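Local atomic coordinates of phosphoribosylaminoimidazole-succinocarboxamide synthase (Pyrococcus horikoshii, PDB entry 3U55), a protein that catalyses the ATP-dependent joining of L-aspartate to the carboxylate of an aminoimidazole ribonucleotide, giving SAICAR in de novo purine biosynthesis. Residues 31-45 / 210-224. Residues are numbered along the deposited sequence; the frame is centred on the assembly and turned at random.
Sequences ATAFDGTKKARFKGK and KDVFRFDKGDLIEAY. With SO4 (sulfate ion), chain C.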
# COMPACT_ATOMS: atom_id res chain seq x y z
N ALA A 31 4.38 -25.47 -11.69
CA ALA A 31 3.65 -24.21 -11.70
C ALA A 31 2.68 -24.14 -10.54
O ALA A 31 1.98 -25.12 -10.24
CB ALA A 31 2.92 -24.03 -13.03
N THR A 32 2.65 -23.00 -9.86
CA THR A 32 1.73 -22.76 -8.75
C THR A 32 0.96 -21.47 -8.98
O THR A 32 1.49 -20.52 -9.55
CB THR A 32 2.45 -22.67 -7.38
OG1 THR A 32 3.51 -21.71 -7.44
CG2 THR A 32 3.00 -24.02 -6.94
N ALA A 33 -0.28 -21.44 -8.52
CA ALA A 33 -1.10 -20.24 -8.62
C ALA A 33 -2.03 -20.13 -7.43
O ALA A 33 -2.21 -21.09 -6.68
CB ALA A 33 -1.89 -20.24 -9.92
N PHE A 34 -2.61 -18.94 -7.27
CA PHE A 34 -3.60 -18.66 -6.22
C PHE A 34 -3.15 -19.14 -4.84
O PHE A 34 -3.84 -19.92 -4.18
CB PHE A 34 -4.97 -19.24 -6.59
CG PHE A 34 -5.44 -18.88 -7.98
CD1 PHE A 34 -5.58 -17.55 -8.36
CD2 PHE A 34 -5.74 -19.87 -8.90
CE1 PHE A 34 -6.02 -17.21 -9.64
CE2 PHE A 34 -6.19 -19.55 -10.18
CZ PHE A 34 -6.32 -18.22 -10.55
N ASP A 35 -1.97 -18.68 -4.44
CA ASP A 35 -1.39 -18.97 -3.13
C ASP A 35 -1.26 -20.48 -2.85
O ASP A 35 -1.60 -20.96 -1.76
CB ASP A 35 -2.20 -18.28 -2.02
CG ASP A 35 -1.35 -17.85 -0.84
OD1 ASP A 35 -0.38 -17.08 -1.06
OD2 ASP A 35 -1.65 -18.26 0.30
N GLY A 36 -0.78 -21.22 -3.85
CA GLY A 36 -0.50 -22.65 -3.70
C GLY A 36 -1.64 -23.61 -3.96
O GLY A 36 -1.43 -24.82 -4.02
N THR A 37 -2.86 -23.08 -4.10
CA THR A 37 -4.05 -23.91 -4.26
C THR A 37 -4.15 -24.59 -5.63
O THR A 37 -4.74 -25.66 -5.75
CB THR A 37 -5.35 -23.13 -3.96
OG1 THR A 37 -5.44 -22.01 -4.85
CG2 THR A 37 -5.36 -22.63 -2.52
N LYS A 38 -3.59 -23.95 -6.65
CA LYS A 38 -3.56 -24.53 -8.00
C LYS A 38 -2.14 -24.97 -8.36
O LYS A 38 -1.21 -24.17 -8.31
CB LYS A 38 -4.10 -23.54 -9.04
CG LYS A 38 -4.40 -24.17 -10.38
CD LYS A 38 -5.07 -23.20 -11.34
CE LYS A 38 -5.39 -23.89 -12.66
NZ LYS A 38 -6.27 -23.05 -13.52
N LYS A 39 -2.00 -26.24 -8.72
CA LYS A 39 -0.69 -26.81 -9.04
C LYS A 39 -0.75 -27.67 -10.30
O LYS A 39 -1.74 -28.37 -10.54
CB LYS A 39 -0.16 -27.66 -7.88
CG LYS A 39 0.27 -26.89 -6.65
CD LYS A 39 0.85 -27.84 -5.60
CE LYS A 39 1.12 -27.12 -4.29
NZ LYS A 39 1.53 -28.06 -3.22
N ALA A 40 0.33 -27.61 -11.08
CA ALA A 40 0.50 -28.47 -12.26
C ALA A 40 1.97 -28.47 -12.69
O ALA A 40 2.74 -27.59 -12.28
CB ALA A 40 -0.39 -28.01 -13.41
N ARG A 41 2.35 -29.45 -13.50
CA ARG A 41 3.69 -29.53 -14.07
C ARG A 41 3.61 -29.42 -15.58
O ARG A 41 2.83 -30.13 -16.22
CB ARG A 41 4.37 -30.84 -13.68
CG ARG A 41 4.59 -31.03 -12.18
CD ARG A 41 5.39 -32.30 -11.89
NE ARG A 41 6.81 -32.15 -12.21
CZ ARG A 41 7.39 -32.56 -13.34
NH1 ARG A 41 6.68 -33.15 -14.29
NH2 ARG A 41 8.69 -32.37 -13.51
N PHE A 42 4.43 -28.54 -16.15
CA PHE A 42 4.44 -28.32 -17.59
C PHE A 42 5.81 -28.64 -18.18
O PHE A 42 6.78 -27.93 -17.92
CB PHE A 42 4.04 -26.88 -17.92
CG PHE A 42 2.64 -26.54 -17.53
CD1 PHE A 42 1.57 -26.84 -18.37
CD2 PHE A 42 2.37 -25.90 -16.32
CE1 PHE A 42 0.27 -26.52 -18.02
CE2 PHE A 42 1.07 -25.58 -15.96
CZ PHE A 42 0.01 -25.89 -16.81
N LYS A 43 5.87 -29.72 -18.96
CA LYS A 43 7.13 -30.22 -19.49
C LYS A 43 7.80 -29.20 -20.41
O LYS A 43 7.24 -28.83 -21.45
CB LYS A 43 6.93 -31.56 -20.21
CG LYS A 43 8.18 -32.13 -20.88
CD LYS A 43 9.23 -32.59 -19.87
CE LYS A 43 10.46 -33.12 -20.59
NZ LYS A 43 11.50 -33.62 -19.64
N GLY A 44 8.98 -28.76 -20.00
CA GLY A 44 9.74 -27.77 -20.76
C GLY A 44 9.63 -26.34 -20.26
O GLY A 44 10.34 -25.46 -20.75
N LYS A 45 8.74 -26.09 -19.30
CA LYS A 45 8.56 -24.73 -18.77
C LYS A 45 9.85 -24.19 -18.14
O LYS A 45 10.21 -23.03 -18.36
CB LYS A 45 7.41 -24.66 -17.77
CG LYS A 45 7.18 -23.26 -17.20
CD LYS A 45 5.98 -23.17 -16.27
CE LYS A 45 6.32 -23.58 -14.85
NZ LYS A 45 7.16 -22.57 -14.11
N LYS A 210 1.76 -16.64 -17.59
CA LYS A 210 1.19 -17.50 -16.56
C LYS A 210 -0.35 -17.41 -16.41
O LYS A 210 -0.96 -18.32 -15.86
CB LYS A 210 1.88 -17.22 -15.22
CG LYS A 210 1.75 -18.33 -14.19
CD LYS A 210 2.43 -17.89 -12.90
CE LYS A 210 2.29 -18.93 -11.83
NZ LYS A 210 2.91 -18.49 -10.54
N ASP A 211 -0.96 -16.33 -16.90
CA ASP A 211 -2.43 -16.19 -16.85
C ASP A 211 -3.15 -17.28 -17.66
O ASP A 211 -4.32 -17.59 -17.40
CB ASP A 211 -2.89 -14.80 -17.30
CG ASP A 211 -2.82 -13.75 -16.19
OD1 ASP A 211 -2.71 -14.12 -14.99
OD2 ASP A 211 -2.90 -12.55 -16.51
N VAL A 212 -2.45 -17.85 -18.63
CA VAL A 212 -2.95 -18.98 -19.42
C VAL A 212 -3.17 -20.19 -18.51
O VAL A 212 -4.14 -20.93 -18.68
CB VAL A 212 -1.99 -19.30 -20.59
CG1 VAL A 212 -2.32 -20.64 -21.25
CG2 VAL A 212 -2.04 -18.18 -21.63
N PHE A 213 -2.28 -20.37 -17.53
CA PHE A 213 -2.43 -21.39 -16.50
C PHE A 213 -3.41 -20.97 -15.40
O PHE A 213 -4.26 -21.77 -15.01
CB PHE A 213 -1.06 -21.75 -15.90
CG PHE A 213 -1.13 -22.53 -14.61
CD1 PHE A 213 -1.70 -23.81 -14.58
CD2 PHE A 213 -0.62 -22.00 -13.44
CE1 PHE A 213 -1.76 -24.53 -13.38
CE2 PHE A 213 -0.67 -22.71 -12.24
CZ PHE A 213 -1.24 -23.98 -12.21
N ARG A 214 -3.28 -19.74 -14.92
CA ARG A 214 -4.18 -19.21 -13.88
C ARG A 214 -5.65 -19.35 -14.27
O ARG A 214 -6.48 -19.75 -13.45
CB ARG A 214 -3.87 -17.74 -13.56
CG ARG A 214 -2.63 -17.50 -12.71
CD ARG A 214 -2.56 -16.05 -12.24
NE ARG A 214 -1.27 -15.74 -11.64
CZ ARG A 214 -0.29 -15.05 -12.24
NH1 ARG A 214 0.85 -14.84 -11.60
NH2 ARG A 214 -0.45 -14.57 -13.47
N PHE A 215 -5.97 -19.02 -15.52
CA PHE A 215 -7.38 -18.96 -15.94
C PHE A 215 -7.75 -19.90 -17.09
O PHE A 215 -8.77 -19.70 -17.75
CB PHE A 215 -7.76 -17.51 -16.25
CG PHE A 215 -7.53 -16.57 -15.11
CD1 PHE A 215 -8.30 -16.65 -13.95
CD2 PHE A 215 -6.53 -15.60 -15.18
CE1 PHE A 215 -8.07 -15.79 -12.88
CE2 PHE A 215 -6.30 -14.73 -14.12
CZ PHE A 215 -7.07 -14.83 -12.97
N ASP A 216 -6.93 -20.93 -17.30
CA ASP A 216 -7.16 -21.95 -18.33
C ASP A 216 -7.51 -21.33 -19.69
O ASP A 216 -8.55 -21.65 -20.29
CB ASP A 216 -8.22 -22.96 -17.88
CG ASP A 216 -7.87 -23.64 -16.56
OD1 ASP A 216 -6.68 -23.75 -16.22
OD2 ASP A 216 -8.81 -24.07 -15.86
N LYS A 217 -6.64 -20.45 -20.17
CA LYS A 217 -6.88 -19.72 -21.41
C LYS A 217 -6.40 -20.50 -22.62
O LYS A 217 -6.65 -20.10 -23.77
CB LYS A 217 -6.21 -18.35 -21.37
CG LYS A 217 -6.76 -17.42 -20.31
CD LYS A 217 -6.04 -16.08 -20.35
CE LYS A 217 -6.73 -15.06 -19.48
NZ LYS A 217 -6.38 -13.69 -19.92
N GLY A 218 -5.71 -21.61 -22.37
CA GLY A 218 -5.14 -22.44 -23.42
C GLY A 218 -3.96 -23.25 -22.93
O GLY A 218 -3.85 -23.54 -21.74
N ASP A 219 -3.09 -23.61 -23.86
CA ASP A 219 -1.93 -24.45 -23.57
C ASP A 219 -0.77 -23.56 -23.12
O ASP A 219 -0.25 -22.76 -23.91
CB ASP A 219 -1.56 -25.23 -24.84
CG ASP A 219 -0.52 -26.31 -24.58
OD1 ASP A 219 0.66 -25.97 -24.35
OD2 ASP A 219 -0.89 -27.50 -24.65
N LEU A 220 -0.39 -23.70 -21.85
CA LEU A 220 0.69 -22.89 -21.27
C LEU A 220 2.00 -23.02 -22.05
O LEU A 220 2.64 -22.01 -22.37
CB LEU A 220 0.93 -23.22 -19.79
CG LEU A 220 2.10 -22.46 -19.12
CD1 LEU A 220 1.75 -21.93 -17.75
CD2 LEU A 220 3.40 -23.28 -19.06
N ILE A 221 2.40 -24.25 -22.34
CA ILE A 221 3.66 -24.50 -23.04
C ILE A 221 3.67 -23.82 -24.42
O ILE A 221 4.66 -23.18 -24.80
CB ILE A 221 4.00 -26.01 -23.12
CG1 ILE A 221 4.49 -26.52 -21.76
CG2 ILE A 221 5.03 -26.30 -24.22
CD1 ILE A 221 5.74 -25.80 -21.21
N GLU A 222 2.56 -23.94 -25.14
CA GLU A 222 2.44 -23.29 -26.45
C GLU A 222 2.56 -21.76 -26.36
O GLU A 222 3.20 -21.14 -27.21
CB GLU A 222 1.14 -23.70 -27.16
CG GLU A 222 1.05 -25.18 -27.52
CD GLU A 222 2.29 -25.70 -28.23
OE1 GLU A 222 2.96 -26.60 -27.68
OE2 GLU A 222 2.60 -25.21 -29.34
N ALA A 223 1.96 -21.18 -25.32
CA ALA A 223 2.05 -19.73 -25.09
C ALA A 223 3.49 -19.30 -24.80
O ALA A 223 3.97 -18.31 -25.35
CB ALA A 223 1.11 -19.30 -23.96
N TYR A 224 4.19 -20.06 -23.95
CA TYR A 224 5.57 -19.74 -23.58
C TYR A 224 6.53 -19.95 -24.75
O TYR A 224 7.52 -19.22 -24.89
CB TYR A 224 6.02 -20.59 -22.37
CG TYR A 224 5.52 -20.14 -21.00
CD1 TYR A 224 4.22 -19.63 -20.83
CD2 TYR A 224 6.33 -20.25 -19.87
CE1 TYR A 224 3.75 -19.24 -19.57
CE2 TYR A 224 5.88 -19.86 -18.61
CZ TYR A 224 4.59 -19.36 -18.47
OH TYR A 224 4.15 -18.98 -17.22
S SO4 C . 0.28 -16.46 -8.24
O1 SO4 C . 0.80 -17.06 -9.47
O2 SO4 C . 0.71 -17.28 -7.10
O3 SO4 C . 0.82 -15.11 -8.11
O4 SO4 C . -1.18 -16.42 -8.29
O HOH W 1 4.79 -21.01 -11.26
O HOH W 2 -8.07 -25.62 -13.91
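The ammonium group of K38 is gripped by several oxygens where helix 211-214 ends: NZ gives one bond to F213 O at 2.8 Å, almost straight on to the carbonyl, and another to D216 OD1, also 2.8 Å, which it meets from above the carboxylate plane. A water accepts from the same NZ and donates to D216 OD2, so a water-mediated link to the second carboxylate oxygen runs beside the direct salt bridge. K38 gets there with CG anti to its backbone N (chi1 -167°) and an extended chain whose CG passes F213 CZ at 3.7 Å. With the chain cut back to alanine at K38, D216 would probably lose its countercharge and F213 CZ the methylene packed against it. The ring is packed against the hairpin 30-33/38-41: A31 CB sits over one face in a CH-pi contact, and A33 CB comes to 3.6 Å from F213 CE2. F42 turns its edge to the F213 face in an offset edge-to-face pair, the planes 79° apart, and takes L220 CB over its own face. Farther along, I221 CD1 packs at 3.4 Å from K43 O, beside the turn that leads into helix 45-62. At the other end of the hairpin a sulfate, probably from the crystallisation liquor, collects F34 N, K210 NZ and the R214 guanidinium, which D211 also holds by a salt bridge. The apolar packing round F213 thus has the K38-D216 salt bridge at one edge and, at another, donors that would probably favour an anion.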